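Local coordinates for protein trehalose-6-phosphate phosphatase (Candida albicans, PDB 5DXF) that belongs to glycosyltransferase family 20 and has the two-domain GT-B architecture, although named a phosphatase, at residues Tyr328-Leu340 against Trp363-Tyr377. Numbering follows the deposited sequence.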
loop_
_atom_site.group_PDB
_atom_site.type_symbol
_atom_site.label_atom_id
_atom_site.label_comp_id
_atom_site.label_asym_id
_atom_site.label_seq_id
_atom_site.Cartn_x
_atom_site.Cartn_y
_atom_site.Cartn_z
ATOM N N TYR A 328 -29.595 3.388 5.184
ATOM C CA TYR A 328 -29.617 2.036 4.641
ATOM C C TYR A 328 -30.319 1.054 5.569
ATOM O O TYR A 328 -29.891 -0.090 5.727
ATOM C CB TYR A 328 -28.192 1.580 4.344
ATOM C CG TYR A 328 -27.496 2.499 3.368
ATOM C CD1 TYR A 328 -27.825 2.480 2.020
ATOM C CD2 TYR A 328 -26.529 3.399 3.794
ATOM C CE1 TYR A 328 -27.204 3.323 1.122
ATOM C CE2 TYR A 328 -25.899 4.245 2.903
ATOM C CZ TYR A 328 -26.241 4.203 1.567
ATOM O OH TYR A 328 -25.618 5.043 0.673
ATOM N N LYS A 329 -31.408 1.519 6.173
ATOM C CA LYS A 329 -32.245 0.689 7.027
ATOM C C LYS A 329 -32.859 -0.455 6.227
ATOM O O LYS A 329 -33.380 -0.250 5.132
ATOM C CB LYS A 329 -33.341 1.534 7.676
ATOM C CG LYS A 329 -34.301 0.760 8.562
ATOM C CD LYS A 329 -35.313 1.692 9.211
ATOM C CE LYS A 329 -34.638 2.665 10.166
ATOM N NZ LYS A 329 -34.010 1.962 11.320
ATOM N N GLY A 330 -32.787 -1.663 6.776
ATOM C CA GLY A 330 -33.350 -2.831 6.124
ATOM C C GLY A 330 -32.515 -3.351 4.968
ATOM O O GLY A 330 -32.975 -4.197 4.201
ATOM N N LYS A 331 -31.287 -2.852 4.842
ATOM C CA LYS A 331 -30.401 -3.267 3.756
ATOM C C LYS A 331 -29.030 -3.711 4.261
ATOM O O LYS A 331 -28.567 -3.262 5.309
ATOM C CB LYS A 331 -30.239 -2.132 2.740
ATOM C CG LYS A 331 -31.514 -1.807 1.984
ATOM C CD LYS A 331 -31.327 -0.647 1.023
ATOM C CE LYS A 331 -32.587 -0.424 0.206
ATOM N NZ LYS A 331 -32.971 -1.657 -0.534
ATOM N N LYS A 332 -28.391 -4.600 3.504
ATOM C CA LYS A 332 -27.057 -5.093 3.839
ATOM C C LYS A 332 -25.998 -4.346 3.032
ATOM O O LYS A 332 -26.126 -4.198 1.815
ATOM C CB LYS A 332 -26.958 -6.599 3.579
ATOM C CG LYS A 332 -27.948 -7.451 4.369
ATOM C CD LYS A 332 -27.609 -7.489 5.855
ATOM C CE LYS A 332 -28.528 -8.441 6.616
ATOM N NZ LYS A 332 -28.226 -8.479 8.078
ATOM N N LEU A 333 -24.950 -3.888 3.709
ATOM C CA LEU A 333 -23.962 -3.013 3.081
ATOM C C LEU A 333 -22.601 -3.673 2.860
ATOM O O LEU A 333 -21.962 -4.141 3.804
ATOM C CB LEU A 333 -23.781 -1.746 3.921
ATOM C CG LEU A 333 -24.535 -0.489 3.474
ATOM C CD1 LEU A 333 -25.835 -0.835 2.756
ATOM C CD2 LEU A 333 -24.792 0.436 4.657
ATOM N N ILE A 334 -22.167 -3.697 1.602
ATOM C CA ILE A 334 -20.813 -4.116 1.261
ATOM C C ILE A 334 -19.991 -2.865 0.977
ATOM O O ILE A 334 -20.351 -2.065 0.109
ATOM C CB ILE A 334 -20.789 -5.061 0.039
ATOM C CG1 ILE A 334 -21.908 -6.098 0.144
ATOM C CG2 ILE A 334 -19.432 -5.738 -0.091
ATOM C CD1 ILE A 334 -21.863 -7.164 -0.934
ATOM N N VAL A 335 -18.898 -2.689 1.716
ATOM C CA VAL A 335 -18.090 -1.478 1.608
ATOM C C VAL A 335 -16.626 -1.783 1.312
ATOM O O VAL A 335 -16.000 -2.600 1.994
ATOM C CB VAL A 335 -18.171 -0.638 2.900
ATOM C CG1 VAL A 335 -17.282 0.596 2.794
ATOM C CG2 VAL A 335 -19.608 -0.242 3.178
ATOM N N GLY A 336 -16.088 -1.120 0.292
ATOM C CA GLY A 336 -14.688 -1.262 -0.061
ATOM C C GLY A 336 -14.098 0.038 -0.571
ATOM O O GLY A 336 -14.815 0.891 -1.097
ATOM N N ARG A 337 -12.788 0.199 -0.395
ATOM C CA ARG A 337 -12.071 1.332 -0.968
ATOM C C ARG A 337 -10.805 0.859 -1.669
ATOM O O ARG A 337 -9.889 0.337 -1.031
ATOM C CB ARG A 337 -11.708 2.369 0.097
ATOM C CG ARG A 337 -11.067 3.620 -0.498
ATOM C CD ARG A 337 -10.753 4.686 0.544
ATOM N NE ARG A 337 -9.629 4.320 1.403
ATOM C CZ ARG A 337 -9.045 5.149 2.264
ATOM N NH1 ARG A 337 -9.472 6.398 2.381
ATOM N NH2 ARG A 337 -8.030 4.729 3.006
ATOM N N ASP A 338 -10.758 1.049 -2.981
ATOM C CA ASP A 338 -9.605 0.629 -3.761
ATOM C C ASP A 338 -9.284 1.654 -4.836
ATOM O O ASP A 338 -10.166 2.375 -5.293
ATOM C CB ASP A 338 -9.855 -0.740 -4.403
ATOM C CG ASP A 338 -10.194 -1.810 -3.385
ATOM O OD1 ASP A 338 -9.256 -2.409 -2.820
ATOM O OD2 ASP A 338 -11.396 -2.052 -3.153
ATOM N N ARG A 339 -8.018 1.722 -5.232
ATOM C CA ARG A 339 -7.636 2.512 -6.393
ATOM C C ARG A 339 -8.178 1.841 -7.650
ATOM O O ARG A 339 -8.240 0.614 -7.724
ATOM C CB ARG A 339 -6.117 2.663 -6.479
ATOM C CG ARG A 339 -5.531 3.653 -5.485
ATOM C CD ARG A 339 -4.014 3.676 -5.563
ATOM N NE ARG A 339 -3.449 4.865 -4.930
ATOM C CZ ARG A 339 -2.156 5.174 -4.942
ATOM N NH1 ARG A 339 -1.287 4.380 -5.551
ATOM N NH2 ARG A 339 -1.732 6.278 -4.343
ATOM N N LEU A 340 -8.543 2.622 -8.653
ATOM C CA LEU A 340 -9.105 2.017 -9.839
ATOM C C LEU A 340 -7.937 1.590 -10.691
ATOM O O LEU A 340 -7.282 2.401 -11.314
ATOM C CB LEU A 340 -9.960 3.018 -10.590
ATOM C CG LEU A 340 -11.455 2.967 -10.325
ATOM C CD1 LEU A 340 -12.225 3.806 -11.332
ATOM C CD2 LEU A 340 -11.925 1.531 -10.343
ATOM N N TRP A 363 -31.576 -11.796 -2.128
ATOM C CA TRP A 363 -30.731 -10.667 -1.762
ATOM C C TRP A 363 -30.908 -9.468 -2.689
ATOM O O TRP A 363 -30.337 -8.404 -2.451
ATOM C CB TRP A 363 -29.265 -11.097 -1.737
ATOM C CG TRP A 363 -28.945 -12.024 -0.606
ATOM C CD1 TRP A 363 -28.742 -13.370 -0.682
ATOM C CD2 TRP A 363 -28.805 -11.673 0.776
ATOM N NE1 TRP A 363 -28.476 -13.879 0.566
ATOM C CE2 TRP A 363 -28.510 -12.859 1.478
ATOM C CE3 TRP A 363 -28.899 -10.475 1.489
ATOM C CZ2 TRP A 363 -28.306 -12.878 2.856
ATOM C CZ3 TRP A 363 -28.696 -10.496 2.854
ATOM C CH2 TRP A 363 -28.403 -11.689 3.525
ATOM N N ARG A 364 -31.698 -9.639 -3.743
ATOM C CA ARG A 364 -32.077 -8.510 -4.581
ATOM C C ARG A 364 -32.907 -7.544 -3.737
ATOM O O ARG A 364 -33.571 -7.965 -2.788
ATOM C CB ARG A 364 -32.850 -8.981 -5.815
ATOM C CG ARG A 364 -32.050 -9.928 -6.699
ATOM C CD ARG A 364 -32.894 -10.555 -7.796
ATOM N NE ARG A 364 -32.180 -11.653 -8.444
ATOM C CZ ARG A 364 -32.708 -12.456 -9.363
ATOM N NH1 ARG A 364 -33.964 -12.290 -9.753
ATOM N NH2 ARG A 364 -31.978 -13.429 -9.892
ATOM N N GLU A 365 -32.829 -6.256 -4.075
ATOM C CA GLU A 365 -33.483 -5.162 -3.343
ATOM C C GLU A 365 -32.874 -4.877 -1.966
ATOM O O GLU A 365 -33.129 -3.823 -1.385
ATOM C CB GLU A 365 -34.983 -5.427 -3.170
ATOM C CG GLU A 365 -35.783 -5.472 -4.455
ATOM C CD GLU A 365 -37.253 -5.751 -4.203
ATOM O OE1 GLU A 365 -37.565 -6.810 -3.618
ATOM O OE2 GLU A 365 -38.094 -4.908 -4.579
ATOM N N THR A 366 -32.071 -5.799 -1.443
ATOM C CA THR A 366 -31.601 -5.680 -0.065
ATOM C C THR A 366 -30.088 -5.521 0.091
ATOM O O THR A 366 -29.612 -5.197 1.178
ATOM C CB THR A 366 -32.038 -6.900 0.771
ATOM O OG1 THR A 366 -31.774 -8.103 0.039
ATOM C CG2 THR A 366 -33.523 -6.824 1.086
ATOM N N VAL A 367 -29.331 -5.744 -0.977
ATOM C CA VAL A 367 -27.878 -5.615 -0.884
ATOM C C VAL A 367 -27.360 -4.418 -1.667
ATOM O O VAL A 367 -27.628 -4.278 -2.860
ATOM C CB VAL A 367 -27.160 -6.877 -1.385
ATOM C CG1 VAL A 367 -25.660 -6.750 -1.169
ATOM C CG2 VAL A 367 -27.686 -8.094 -0.665
ATOM N N VAL A 368 -26.613 -3.559 -0.984
ATOM C CA VAL A 368 -26.012 -2.395 -1.620
ATOM C C VAL A 368 -24.491 -2.457 -1.540
ATOM O O VAL A 368 -23.923 -2.594 -0.456
ATOM C CB VAL A 368 -26.500 -1.084 -0.981
ATOM C CG1 VAL A 368 -25.741 0.101 -1.558
ATOM C CG2 VAL A 368 -27.999 -0.920 -1.190
ATOM N N LEU A 369 -23.838 -2.368 -2.696
ATOM C CA LEU A 369 -22.381 -2.348 -2.760
ATOM C C LEU A 369 -21.884 -0.909 -2.851
ATOM O O LEU A 369 -22.189 -0.202 -3.811
ATOM C CB LEU A 369 -21.878 -3.170 -3.955
ATOM C CG LEU A 369 -20.369 -3.372 -4.135
ATOM C CD1 LEU A 369 -20.077 -4.733 -4.747
ATOM C CD2 LEU A 369 -19.769 -2.279 -5.005
ATOM N N ILE A 370 -21.124 -0.476 -1.850
ATOM C CA ILE A 370 -20.546 0.863 -1.857
ATOM C C ILE A 370 -19.055 0.800 -2.161
ATOM O O ILE A 370 -18.276 0.239 -1.388
ATOM C CB ILE A 370 -20.765 1.587 -0.512
ATOM C CG1 ILE A 370 -22.259 1.805 -0.272
ATOM C CG2 ILE A 370 -20.020 2.916 -0.493
ATOM C CD1 ILE A 370 -22.602 2.193 1.145
ATOM N N GLN A 371 -18.668 1.371 -3.298
ATOM C CA GLN A 371 -17.269 1.409 -3.705
ATOM C C GLN A 371 -16.772 2.847 -3.815
ATOM O O GLN A 371 -17.305 3.637 -4.596
ATOM C CB GLN A 371 -17.073 0.684 -5.043
ATOM C CG GLN A 371 -15.617 0.530 -5.458
ATOM C CD GLN A 371 -14.856 -0.428 -4.563
ATOM O OE1 GLN A 371 -15.422 -1.388 -4.041
ATOM N NE2 GLN A 371 -13.568 -0.169 -4.377
ATOM N N VAL A 372 -15.765 3.183 -3.017
ATOM C CA VAL A 372 -15.084 4.464 -3.150
ATOM C C VAL A 372 -13.718 4.222 -3.784
ATOM O O VAL A 372 -12.921 3.427 -3.284
ATOM C CB VAL A 372 -14.935 5.185 -1.794
ATOM C CG1 VAL A 372 -14.686 4.179 -0.684
ATOM C CG2 VAL A 372 -13.812 6.213 -1.853
ATOM N N SER A 373 -13.459 4.898 -4.898
ATOM C CA SER A 373 -12.265 4.627 -5.686
ATOM C C SER A 373 -11.325 5.822 -5.785
ATOM O O SER A 373 -11.744 6.975 -5.685
ATOM C CB SER A 373 -12.658 4.162 -7.090
ATOM O OG SER A 373 -13.659 4.998 -7.640
ATOM N N SER A 374 -10.046 5.523 -5.982
ATOM C CA SER A 374 -9.019 6.539 -6.156
ATOM C C SER A 374 -8.511 6.487 -7.596
ATOM O O SER A 374 -8.462 5.413 -8.193
ATOM C CB SER A 374 -7.877 6.319 -5.162
ATOM O OG SER A 374 -8.383 6.023 -3.870
ATOM N N PRO A 375 -8.136 7.645 -8.165
ATOM C CA PRO A 375 -7.766 7.692 -9.586
ATOM C C PRO A 375 -6.421 7.036 -9.909
ATOM O O PRO A 375 -5.489 7.098 -9.106
ATOM C CB PRO A 375 -7.707 9.193 -9.873
ATOM C CG PRO A 375 -7.323 9.791 -8.565
ATOM C CD PRO A 375 -8.060 8.976 -7.537
ATOM N N GLY A 376 -6.334 6.425 -11.090
ATOM C CA GLY A 376 -5.131 5.737 -11.533
ATOM C C GLY A 376 -4.266 6.608 -12.424
ATOM O O GLY A 376 -4.706 7.659 -12.890
ATOM N N TYR A 377 -3.035 6.172 -12.673
ATOM C CA TYR A 377 -2.059 7.017 -13.358
ATOM C C TYR A 377 -2.326 7.088 -14.860
ATOM O O TYR A 377 -2.403 8.186 -15.417
ATOM C CB TYR A 377 -0.640 6.522 -13.062
ATOM C CG TYR A 377 -0.202 6.833 -11.642
ATOM C CD1 TYR A 377 -0.723 6.129 -10.561
ATOM C CD2 TYR A 377 0.716 7.841 -11.383
ATOM C CE1 TYR A 377 -0.335 6.417 -9.263
ATOM C CE2 TYR A 377 1.112 8.135 -10.087
ATOM C CZ TYR A 377 0.584 7.419 -9.032
ATOM O OH TYR A 377 0.974 7.708 -7.744
#
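Tyr-328, just past the end of a helix, brings CZ of its ring to 4.2 Å from Ile-370 CD1 and begins a type II turn that ends at Lys-331. From Lys-332 the chain runs as a strand parallel to 367-374, their axes 21° apart. Lys-332 N donates to Thr-366 O (2.7 Å) and its O accepts from Val-368 N; Ile-334, Gly-336 and Asp-338 repeat this two-way pattern, but the rungs Asp-338 N to Val-372 O and Ser-374 N to Asp-338 O lengthen to 3.2 Å. Leu-340 N closes the ladder on Ser-374 O. Lys-332 also sets CG anti to its carbonyl carbon (chi1 -59°), where it meets CZ3 at the edge of the Trp-363 indole, 3.5 Å away. On the face shared with Val-368 and Ile-370, Leu-333 CD1 lies 3.8 Å from Val-368 CB, the two side chains side by side, while its CG meets Ile-370 CD1. The other face takes Ile-334, whose CD1 reaches Val-367 CG1 (3.8 Å) on the side covered by helix 346-359. Arg-337 instead lays its CB and CG across Val-372 CG1, and its guanidinium makes a cation-pi contact with Tyr-418. Asp-338 OD2 is met by Gln-371, which extends CG away from its own N and then turns at chi2, carrying NE2 to 3.1 Å from OD2. Carboxylate and amide are nearly coplanar, 15° apart, and the anti lone pair of OD2 receives the N-H. Leu-340 CG packs 3.7 Å from Ser-373 CB. This is the parallel pairing of a beta-alpha-beta crossover in one Rossmann-like half of a GT-B fold. Since Lys-349 of the connecting helix both salt-bridges Asp-338 OD2 and donates to Gln-371 OE1, the buried pair is fixed in rotation, and the lysine probably stabilises the negative charge on Asp-338.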